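PDB 6JIL: cycloserine biosynthesis protein DcsG from Streptomyces lavendulae, which catalyses the ATP- and magnesium-dependent cyclisation of O-ureido-D-serine to the antibiotic D-cycloserine, as a monomeric ligase of the ATP-grasp family. Local coordinates for residues 52-60 against 271-279; 98-107 against 264-272. One frame throughout, in Å; residues are numbered along the deposited sequence.

Contact 1: residues 52-60 against 271-279; sequences VFRSPWTWA and ELCEPSLNL. With MG (magnesium ion), chain I.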
loop_
_atom_site.group_PDB
_atom_site.type_symbol
_atom_site.label_atom_id
_atom_site.label_comp_id
_atom_site.label_asym_id
_atom_site.label_seq_id
_atom_site.Cartn_x
_atom_site.Cartn_y
_atom_site.Cartn_z
ATOM N N VAL A 52 -10.206 12.725 -1.124
ATOM C CA VAL A 52 -9.316 11.682 -1.620
ATOM C C VAL A 52 -8.078 11.647 -0.729
ATOM O O VAL A 52 -7.460 12.682 -0.450
ATOM C CB VAL A 52 -8.858 11.925 -3.078
ATOM C CG1 VAL A 52 -7.713 10.982 -3.426
ATOM C CG2 VAL A 52 -10.009 11.684 -4.028
ATOM N N PHE A 53 -7.728 10.451 -0.271
ATOM C CA PHE A 53 -6.564 10.283 0.585
ATOM C C PHE A 53 -5.342 10.059 -0.296
ATOM O O PHE A 53 -5.189 9.013 -0.930
ATOM C CB PHE A 53 -6.782 9.106 1.526
ATOM C CG PHE A 53 -8.021 9.227 2.352
ATOM C CD1 PHE A 53 -9.064 8.326 2.204
ATOM C CD2 PHE A 53 -8.143 10.232 3.294
ATOM C CE1 PHE A 53 -10.211 8.427 2.992
ATOM C CE2 PHE A 53 -9.282 10.336 4.080
ATOM C CZ PHE A 53 -10.318 9.425 3.924
ATOM N N ARG A 54 -4.475 11.061 -0.337
ATOM C CA ARG A 54 -3.294 10.991 -1.166
ATOM C C ARG A 54 -2.032 10.590 -0.428
ATOM O O ARG A 54 -1.445 9.550 -0.726
ATOM C CB ARG A 54 -3.083 12.332 -1.874
ATOM C CG ARG A 54 -4.118 12.614 -2.958
ATOM C CD ARG A 54 -4.107 11.483 -3.962
ATOM N NE ARG A 54 -2.726 11.186 -4.308
ATOM C CZ ARG A 54 -2.220 9.964 -4.413
ATOM N NH1 ARG A 54 -2.987 8.899 -4.216
ATOM N NH2 ARG A 54 -0.922 9.814 -4.662
ATOM N N SER A 55 -1.622 11.397 0.546
ATOM C CA SER A 55 -0.396 11.108 1.268
ATOM C C SER A 55 -0.364 11.427 2.762
ATOM O O SER A 55 0.564 12.085 3.232
ATOM C CB SER A 55 0.760 11.828 0.582
ATOM O OG SER A 55 0.470 13.209 0.457
ATOM N N PRO A 56 -1.366 10.961 3.528
ATOM C CA PRO A 56 -1.393 11.214 4.968
ATOM C C PRO A 56 -0.549 10.071 5.523
ATOM O O PRO A 56 -0.974 9.321 6.403
ATOM C CB PRO A 56 -2.860 11.043 5.291
ATOM C CG PRO A 56 -3.208 9.860 4.444
ATOM C CD PRO A 56 -2.532 10.154 3.123
ATOM N N TRP A 57 0.661 9.946 4.997
ATOM C CA TRP A 57 1.513 8.828 5.357
ATOM C C TRP A 57 1.997 8.645 6.782
ATOM O O TRP A 57 2.583 7.606 7.098
ATOM C CB TRP A 57 2.672 8.740 4.364
ATOM C CG TRP A 57 2.167 8.509 2.954
ATOM C CD1 TRP A 57 1.052 7.798 2.586
ATOM C CD2 TRP A 57 2.753 8.981 1.738
ATOM N NE1 TRP A 57 0.907 7.807 1.222
ATOM C CE2 TRP A 57 1.939 8.524 0.675
ATOM C CE3 TRP A 57 3.886 9.745 1.441
ATOM C CZ2 TRP A 57 2.224 8.808 -0.661
ATOM C CZ3 TRP A 57 4.171 10.031 0.107
ATOM C CH2 TRP A 57 3.342 9.561 -0.925
ATOM N N THR A 58 1.748 9.618 7.654
ATOM C CA THR A 58 2.162 9.435 9.036
ATOM C C THR A 58 1.105 8.577 9.735
ATOM O O THR A 58 1.195 8.324 10.934
ATOM C CB THR A 58 2.327 10.784 9.799
ATOM O OG1 THR A 58 1.095 11.512 9.786
ATOM C CG2 THR A 58 3.420 11.616 9.163
ATOM N N TRP A 59 0.105 8.125 8.983
ATOM C CA TRP A 59 -0.937 7.288 9.571
ATOM C C TRP A 59 -0.284 6.021 10.098
ATOM O O TRP A 59 -0.803 5.380 11.014
ATOM C CB TRP A 59 -2.018 6.918 8.544
ATOM C CG TRP A 59 -1.569 5.971 7.457
ATOM C CD1 TRP A 59 -1.113 6.303 6.208
ATOM C CD2 TRP A 59 -1.506 4.542 7.535
ATOM N NE1 TRP A 59 -0.767 5.171 5.510
ATOM C CE2 TRP A 59 -0.997 4.076 6.300
ATOM C CE3 TRP A 59 -1.829 3.609 8.530
ATOM C CZ2 TRP A 59 -0.799 2.717 6.035
ATOM C CZ3 TRP A 59 -1.630 2.259 8.265
ATOM C CH2 TRP A 59 -1.119 1.828 7.026
ATOM N N ALA A 60 0.857 5.665 9.513
ATOM C CA ALA A 60 1.599 4.479 9.922
ATOM C C ALA A 60 2.130 4.616 11.344
ATOM O O ALA A 60 2.492 3.623 11.968
ATOM C CB ALA A 60 2.757 4.225 8.966
ATOM N N GLU A 271 -1.803 -1.179 -2.624
ATOM C CA GLU A 271 -2.298 0.055 -2.008
ATOM C C GLU A 271 -3.480 0.654 -2.761
ATOM O O GLU A 271 -3.357 1.097 -3.908
ATOM C CB GLU A 271 -1.159 1.074 -1.891
ATOM C CG GLU A 271 -0.200 0.749 -0.755
ATOM C CD GLU A 271 1.047 1.603 -0.772
ATOM O OE1 GLU A 271 0.937 2.835 -0.928
ATOM O OE2 GLU A 271 2.142 1.041 -0.624
ATOM N N LEU A 272 -4.625 0.686 -2.088
ATOM C CA LEU A 272 -5.850 1.189 -2.686
ATOM C C LEU A 272 -6.413 2.437 -2.032
ATOM O O LEU A 272 -7.270 3.113 -2.606
ATOM C CB LEU A 272 -6.902 0.086 -2.644
ATOM C CG LEU A 272 -6.351 -1.261 -3.106
ATOM C CD1 LEU A 272 -7.425 -2.312 -2.992
ATOM C CD2 LEU A 272 -5.843 -1.143 -4.540
ATOM N N CYS A 273 -5.937 2.744 -0.831
ATOM C CA CYS A 273 -6.430 3.900 -0.100
ATOM C C CYS A 273 -5.660 5.173 -0.394
ATOM O O CYS A 273 -6.223 6.116 -0.938
ATOM C CB CYS A 273 -6.396 3.624 1.397
ATOM S SG CYS A 273 -7.029 4.985 2.377
ATOM N N GLU A 274 -4.382 5.197 -0.020
ATOM C CA GLU A 274 -3.521 6.357 -0.246
ATOM C C GLU A 274 -2.178 5.921 -0.846
ATOM O O GLU A 274 -1.128 6.069 -0.226
ATOM C CB GLU A 274 -3.291 7.095 1.075
ATOM C CG GLU A 274 -3.175 6.193 2.293
ATOM C CD GLU A 274 -2.161 5.079 2.113
ATOM O OE1 GLU A 274 -2.423 4.153 1.313
ATOM O OE2 GLU A 274 -1.097 5.130 2.766
ATOM N N PRO A 275 -2.200 5.388 -2.074
ATOM C CA PRO A 275 -0.981 4.927 -2.737
ATOM C C PRO A 275 -0.116 5.969 -3.412
ATOM O O PRO A 275 -0.600 6.989 -3.917
ATOM C CB PRO A 275 -1.519 3.970 -3.775
ATOM C CG PRO A 275 -2.745 4.722 -4.247
ATOM C CD PRO A 275 -3.377 5.125 -2.928
ATOM N N SER A 276 1.179 5.702 -3.410
ATOM C CA SER A 276 2.094 6.542 -4.146
ATOM C C SER A 276 1.781 5.927 -5.510
ATOM O O SER A 276 1.763 4.697 -5.651
ATOM C CB SER A 276 3.535 6.250 -3.750
ATOM O OG SER A 276 4.432 6.601 -4.792
ATOM N N LEU A 277 1.508 6.760 -6.503
ATOM C CA LEU A 277 1.151 6.251 -7.826
ATOM C C LEU A 277 2.237 6.336 -8.900
ATOM O O LEU A 277 2.096 5.731 -9.959
ATOM C CB LEU A 277 -0.117 6.963 -8.299
ATOM C CG LEU A 277 -1.338 6.689 -7.416
ATOM C CD1 LEU A 277 -2.408 7.744 -7.641
ATOM C CD2 LEU A 277 -1.883 5.302 -7.726
ATOM N N ASN A 278 3.308 7.080 -8.630
ATOM C CA ASN A 278 4.412 7.248 -9.582
ATOM C C ASN A 278 3.957 7.962 -10.852
ATOM O O ASN A 278 4.395 7.631 -11.959
ATOM C CB ASN A 278 5.023 5.887 -9.952
ATOM C CG ASN A 278 5.617 5.171 -8.757
ATOM O OD1 ASN A 278 6.414 5.738 -8.020
ATOM N ND2 ASN A 278 5.231 3.918 -8.562
ATOM N N LEU A 279 3.084 8.950 -10.686
ATOM C CA LEU A 279 2.557 9.711 -11.815
ATOM C C LEU A 279 3.638 10.334 -12.690
ATOM O O LEU A 279 3.501 10.377 -13.912
ATOM C CB LEU A 279 1.626 10.819 -11.310
ATOM C CG LEU A 279 0.408 10.380 -10.492
ATOM C CD1 LEU A 279 -0.422 11.604 -10.108
ATOM C CD2 LEU A 279 -0.426 9.389 -11.298
HETATM MG MG MG I . 2.978 0.095 1.201
HETATM O O HOH W 1 -8.849 8.186 -1.153
HETATM O O HOH W 2 1.554 0.474 2.963
#
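Beside the magnesium site of this ATP-grasp enzyme, the loop that follows the metal-binding strand is fastened to strand 50-55 through Arg54, and to the 3-10 turn that follows it through Trp57 and Trp59. Glu274 is gripped at both ends by indoles. Its backbone O takes the NE1 of Trp57 at 3.0 Å, in a nearly straight bond (167°) lying in the plane of the ring. Its carboxylate OE2 takes the NE1 of Trp59 at 2.8 Å, and there the indole N-H comes from above the carboxylate plane, with the two planes 80° apart. The carboxylate reaches Trp59 because CG sits between the backbone N and carbonyl carbon (chi1 36°) and the chain bends again at chi2, while CB rests 3.8 Å from Pro56 CD. Arg54 meets Pro275 end-on: NH1 and NH2 both donate to Pro275 O, at 3.1 and 2.9 Å, which fixes the guanidinium in rotation. Leu277 CD1 covers one of its faces, 3.7 Å from NH1. Cys273 SG lies obliquely beside the Phe53 ring, 3.9 Å from CD1. At the end of the preceding strand, Glu271 OE2 binds a magnesium ion, and in the loop itself Ser276 OG is hydrogen-bonded to Arg220, an inferred active-site residue. Helices 19-28 and 285-296 pack against Arg54, and strand 4-8 runs next to strand 50-55 in the parallel sheet.

Contact 2: residues 98-107 against 264-272; sequences LAAHGVPVIP and SPMVLEMEL. With MG (magnesium ion), chain I; MG (magnesium ion), chain H; ADP (adenosine-5'-diphosphate), chain G.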
loop_
_atom_site.group_PDB
_atom_site.type_symbol
_atom_site.label_atom_id
_atom_site.label_comp_id
_atom_site.label_asym_id
_atom_site.label_seq_id
_atom_site.Cartn_x
_atom_site.Cartn_y
_atom_site.Cartn_z
ATOM N N LEU A 98 -6.858 -11.972 -0.810
ATOM C CA LEU A 98 -6.386 -12.092 -2.184
ATOM C C LEU A 98 -6.084 -13.550 -2.487
ATOM O O LEU A 98 -6.416 -14.045 -3.562
ATOM C CB LEU A 98 -5.122 -11.260 -2.413
ATOM C CG LEU A 98 -5.316 -9.744 -2.404
ATOM C CD1 LEU A 98 -3.992 -9.043 -2.721
ATOM C CD2 LEU A 98 -6.379 -9.369 -3.425
ATOM N N ALA A 99 -5.456 -14.235 -1.534
ATOM C CA ALA A 99 -5.114 -15.637 -1.714
ATOM C C ALA A 99 -6.372 -16.493 -1.885
ATOM O O ALA A 99 -6.371 -17.456 -2.655
ATOM C CB ALA A 99 -4.296 -16.133 -0.529
ATOM N N ALA A 100 -7.443 -16.132 -1.183
ATOM C CA ALA A 100 -8.697 -16.875 -1.259
ATOM C C ALA A 100 -9.378 -16.696 -2.613
ATOM O O ALA A 100 -10.256 -17.479 -2.976
ATOM C CB ALA A 100 -9.636 -16.435 -0.143
ATOM N N HIS A 101 -8.983 -15.657 -3.348
ATOM C CA HIS A 101 -9.553 -15.399 -4.666
ATOM C C HIS A 101 -8.652 -15.913 -5.782
ATOM O O HIS A 101 -8.825 -15.547 -6.943
ATOM C CB HIS A 101 -9.795 -13.902 -4.879
ATOM C CG HIS A 101 -11.035 -13.384 -4.221
ATOM N ND1 HIS A 101 -11.183 -13.323 -2.853
ATOM C CD2 HIS A 101 -12.195 -12.923 -4.746
ATOM C CE1 HIS A 101 -12.381 -12.848 -2.562
ATOM N NE2 HIS A 101 -13.014 -12.598 -3.693
ATOM N N GLY A 102 -7.679 -16.744 -5.438
ATOM C CA GLY A 102 -6.804 -17.274 -6.466
ATOM C C GLY A 102 -5.649 -16.378 -6.872
ATOM O O GLY A 102 -4.855 -16.748 -7.730
ATOM N N VAL A 103 -5.552 -15.197 -6.263
ATOM C CA VAL A 103 -4.458 -14.273 -6.569
ATOM C C VAL A 103 -3.183 -14.750 -5.881
ATOM O O VAL A 103 -3.159 -14.937 -4.664
ATOM C CB VAL A 103 -4.749 -12.845 -6.062
ATOM C CG1 VAL A 103 -3.555 -11.932 -6.360
ATOM C CG2 VAL A 103 -6.010 -12.307 -6.709
ATOM N N PRO A 104 -2.104 -14.953 -6.653
ATOM C CA PRO A 104 -0.824 -15.408 -6.102
ATOM C C PRO A 104 -0.168 -14.365 -5.202
ATOM O O PRO A 104 0.109 -13.254 -5.631
ATOM C CB PRO A 104 0.006 -15.697 -7.352
ATOM C CG PRO A 104 -0.514 -14.691 -8.325
ATOM C CD PRO A 104 -2.008 -14.761 -8.110
ATOM N N VAL A 105 0.076 -14.727 -3.951
ATOM C CA VAL A 105 0.699 -13.807 -3.013
ATOM C C VAL A 105 1.887 -14.451 -2.316
ATOM O O VAL A 105 2.056 -15.664 -2.343
ATOM C CB VAL A 105 -0.300 -13.340 -1.929
ATOM C CG1 VAL A 105 -1.524 -12.746 -2.572
ATOM C CG2 VAL A 105 -0.691 -14.505 -1.045
ATOM N N ILE A 106 2.711 -13.623 -1.691
ATOM C CA ILE A 106 3.865 -14.115 -0.965
ATOM C C ILE A 106 3.330 -14.890 0.227
ATOM O O ILE A 106 2.440 -14.406 0.928
ATOM C CB ILE A 106 4.739 -12.950 -0.436
ATOM C CG1 ILE A 106 5.442 -12.246 -1.605
ATOM C CG2 ILE A 106 5.749 -13.476 0.582
ATOM C CD1 ILE A 106 6.316 -11.064 -1.183
ATOM N N PRO A 107 3.833 -16.117 0.448
ATOM C CA PRO A 107 3.364 -16.908 1.590
ATOM C C PRO A 107 3.380 -15.974 2.801
ATOM O O PRO A 107 4.435 -15.476 3.194
ATOM C CB PRO A 107 4.405 -18.021 1.673
ATOM C CG PRO A 107 4.734 -18.251 0.223
ATOM C CD PRO A 107 4.854 -16.849 -0.324
ATOM N N SER A 264 7.124 -16.741 -12.036
ATOM C CA SER A 264 5.841 -16.065 -12.162
ATOM C C SER A 264 5.724 -14.992 -11.085
ATOM O O SER A 264 6.372 -15.073 -10.046
ATOM C CB SER A 264 4.698 -17.072 -12.033
ATOM O OG SER A 264 4.708 -17.679 -10.756
ATOM N N PRO A 265 4.896 -13.966 -11.324
ATOM C CA PRO A 265 4.733 -12.891 -10.338
ATOM C C PRO A 265 3.738 -13.142 -9.211
ATOM O O PRO A 265 2.735 -13.828 -9.389
ATOM C CB PRO A 265 4.330 -11.697 -11.199
ATOM C CG PRO A 265 3.519 -12.343 -12.288
ATOM C CD PRO A 265 4.307 -13.592 -12.625
HETATM N N MSE A 266 4.036 -12.582 -8.041
HETATM C CA MSE A 266 3.158 -12.694 -6.880
HETATM C C MSE A 266 3.089 -11.352 -6.149
HETATM O O MSE A 266 4.072 -10.612 -6.077
HETATM C CB MSE A 266 3.618 -13.817 -5.933
HETATM C CG MSE A 266 5.092 -13.819 -5.554
HETATM SE SE MSE A 266 5.583 -15.403 -4.502
HETATM C CE MSE A 266 5.693 -16.694 -5.935
ATOM N N VAL A 267 1.911 -11.039 -5.628
ATOM C CA VAL A 267 1.700 -9.793 -4.923
ATOM C C VAL A 267 2.542 -9.694 -3.658
ATOM O O VAL A 267 2.596 -10.632 -2.865
ATOM C CB VAL A 267 0.216 -9.629 -4.551
ATOM C CG1 VAL A 267 0.006 -8.332 -3.790
ATOM C CG2 VAL A 267 -0.638 -9.659 -5.812
ATOM N N LEU A 268 3.210 -8.552 -3.496
ATOM C CA LEU A 268 4.040 -8.261 -2.331
ATOM C C LEU A 268 3.091 -7.505 -1.418
ATOM O O LEU A 268 2.865 -7.883 -0.275
ATOM C CB LEU A 268 5.191 -7.334 -2.722
ATOM C CG LEU A 268 6.370 -7.048 -1.781
ATOM C CD1 LEU A 268 6.992 -5.719 -2.201
ATOM C CD2 LEU A 268 5.946 -6.990 -0.341
ATOM N N GLU A 269 2.554 -6.410 -1.946
ATOM C CA GLU A 269 1.599 -5.585 -1.230
ATOM C C GLU A 269 0.779 -4.828 -2.266
ATOM O O GLU A 269 1.153 -4.752 -3.439
ATOM C CB GLU A 269 2.299 -4.603 -0.284
ATOM C CG GLU A 269 2.940 -3.399 -0.951
ATOM C CD GLU A 269 2.982 -2.198 -0.024
ATOM O OE1 GLU A 269 1.927 -1.873 0.556
ATOM O OE2 GLU A 269 4.055 -1.578 0.119
HETATM N N MSE A 270 -0.341 -4.274 -1.825
HETATM C CA MSE A 270 -1.244 -3.546 -2.704
HETATM C C MSE A 270 -1.786 -2.333 -1.961
HETATM O O MSE A 270 -2.168 -2.438 -0.799
HETATM C CB MSE A 270 -2.379 -4.478 -3.126
HETATM C CG MSE A 270 -3.602 -3.804 -3.694
HETATM SE SE MSE A 270 -4.995 -5.103 -4.111
HETATM C CE MSE A 270 -5.087 -4.817 -6.011
ATOM N N GLU A 271 -1.803 -1.179 -2.624
ATOM C CA GLU A 271 -2.298 0.055 -2.008
ATOM C C GLU A 271 -3.480 0.654 -2.761
ATOM O O GLU A 271 -3.357 1.097 -3.908
ATOM C CB GLU A 271 -1.159 1.074 -1.891
ATOM C CG GLU A 271 -0.200 0.749 -0.755
ATOM C CD GLU A 271 1.047 1.603 -0.772
ATOM O OE1 GLU A 271 0.937 2.835 -0.928
ATOM O OE2 GLU A 271 2.142 1.041 -0.624
ATOM N N LEU A 272 -4.625 0.686 -2.088
ATOM C CA LEU A 272 -5.850 1.189 -2.686
ATOM C C LEU A 272 -6.413 2.437 -2.032
ATOM O O LEU A 272 -7.270 3.113 -2.606
ATOM C CB LEU A 272 -6.902 0.086 -2.644
ATOM C CG LEU A 272 -6.351 -1.261 -3.106
ATOM C CD1 LEU A 272 -7.425 -2.312 -2.992
ATOM C CD2 LEU A 272 -5.843 -1.143 -4.540
HETATM MG MG MG I . 2.978 0.095 1.201
HETATM MG MG MG H . 6.132 -1.320 -0.693
HETATM P PB ADP G . 5.618 -1.290 2.985
HETATM O O1B ADP G . 6.352 -0.866 1.613
HETATM O O2B ADP G . 4.127 -0.974 2.891
HETATM O O3B ADP G . 6.242 -0.486 4.147
HETATM P PA ADP G . 6.422 -3.760 2.082
HETATM O O1A ADP G . 5.698 -5.026 1.981
HETATM O O2A ADP G . 6.315 -3.024 0.677
HETATM O O3A ADP G . 5.765 -2.888 3.296
HETATM O "O5'" ADP G . 7.949 -4.086 2.470
HETATM C "C5'" ADP G . 8.763 -2.941 2.213
HETATM C "C4'" ADP G . 10.003 -3.390 1.428
HETATM O "O4'" ADP G . 10.655 -4.482 2.115
HETATM C "C3'" ADP G . 9.624 -3.891 0.040
HETATM O "O3'" ADP G . 9.621 -2.841 -0.919
HETATM C "C2'" ADP G . 10.681 -4.962 -0.241
HETATM O "O2'" ADP G . 11.842 -4.409 -0.869
HETATM C "C1'" ADP G . 10.986 -5.539 1.160
HETATM N N9 ADP G . 10.199 -6.776 1.426
HETATM C C8 ADP G . 9.117 -6.907 2.262
HETATM N N7 ADP G . 8.710 -8.142 2.296
HETATM C C5 ADP G . 9.490 -8.891 1.490
HETATM C C6 ADP G . 9.666 -10.288 1.297
HETATM N N6 ADP G . 8.780 -11.198 1.855
HETATM N N1 ADP G . 10.722 -10.713 0.577
HETATM C C2 ADP G . 11.603 -9.861 0.048
HETATM N N3 ADP G . 11.483 -8.545 0.209
HETATM C C4 ADP G . 10.461 -8.021 0.910
HETATM O O HOH W 3 8.427 -0.567 -0.407
HETATM O O HOH W 4 5.878 -2.140 -2.853
HETATM O O HOH W 2 1.554 0.474 2.963
#
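Val105 and Val267 form a single beta bridge, by which the segment leaving helix 94-100 joins strand 265-271, an outermost strand of the antiparallel sheet that carries the ATP-grasp metal ligands. Two backbone hydrogen bonds make the bridge: Val267 N donates to Pro104 O at 2.9 Å, and Ile106 N to Val267 O at 3.2 Å. The helix itself ends in a Schellman motif with Gly102 at the C' position, which turns the chain toward the strand.

Apolar contacts surround the bridge. Val267 divides its branches: CG1, anti to the backbone N (chi1 179°), meets Leu98 CD1, while CG2 lies 3.7 Å from Val103 CG1. The selenomethionine Met270 brings its SE to 4.3 Å from the same Leu98 CD1. Selenomethionine Met266 lays its CB against Pro104 and its CG near Ile106 CG1. Beyond the bridge Ile106 stretches its extended chain to Leu268, and its CD1 also stands 3.9 Å from ADP N6, so these two residues help to wall the nucleotide pocket, together with Val178.

Metal coordination belongs to the strand beyond its corner at Leu268. One magnesium ion is held by both carboxylate oxygens of Glu269 and by Glu271 OE2. Glu269 OE2 also reaches the second magnesium ion, at 2.2 Å, and that ion in turn binds ADP O1B and O2A.

Overall arrangement
The two contacts follow one another along the chain: contact 2 uses strand 265-271, contact 1 the loop after it, and they overlap at Glu271 and Leu272. Both include the magnesium ion coordinated by Glu269 and Glu271. Contact 1, mostly buried and nearer the centre of the chain, ties its loop to the parallel sheet; contact 2, partly buried and farther out, ties the strand to the segment after helix 94-100. Their chemistry differs accordingly. At 52-60 against 271-279, arginine and indole side chains donate to acceptors of the loop, whereas 98-107 against 264-272 relies on backbone bonds and aliphatic packing. The loop of contact 1 carries Ser276, bonded to Arg220, while contact 2 brings Ile106 beside the adenine amino group.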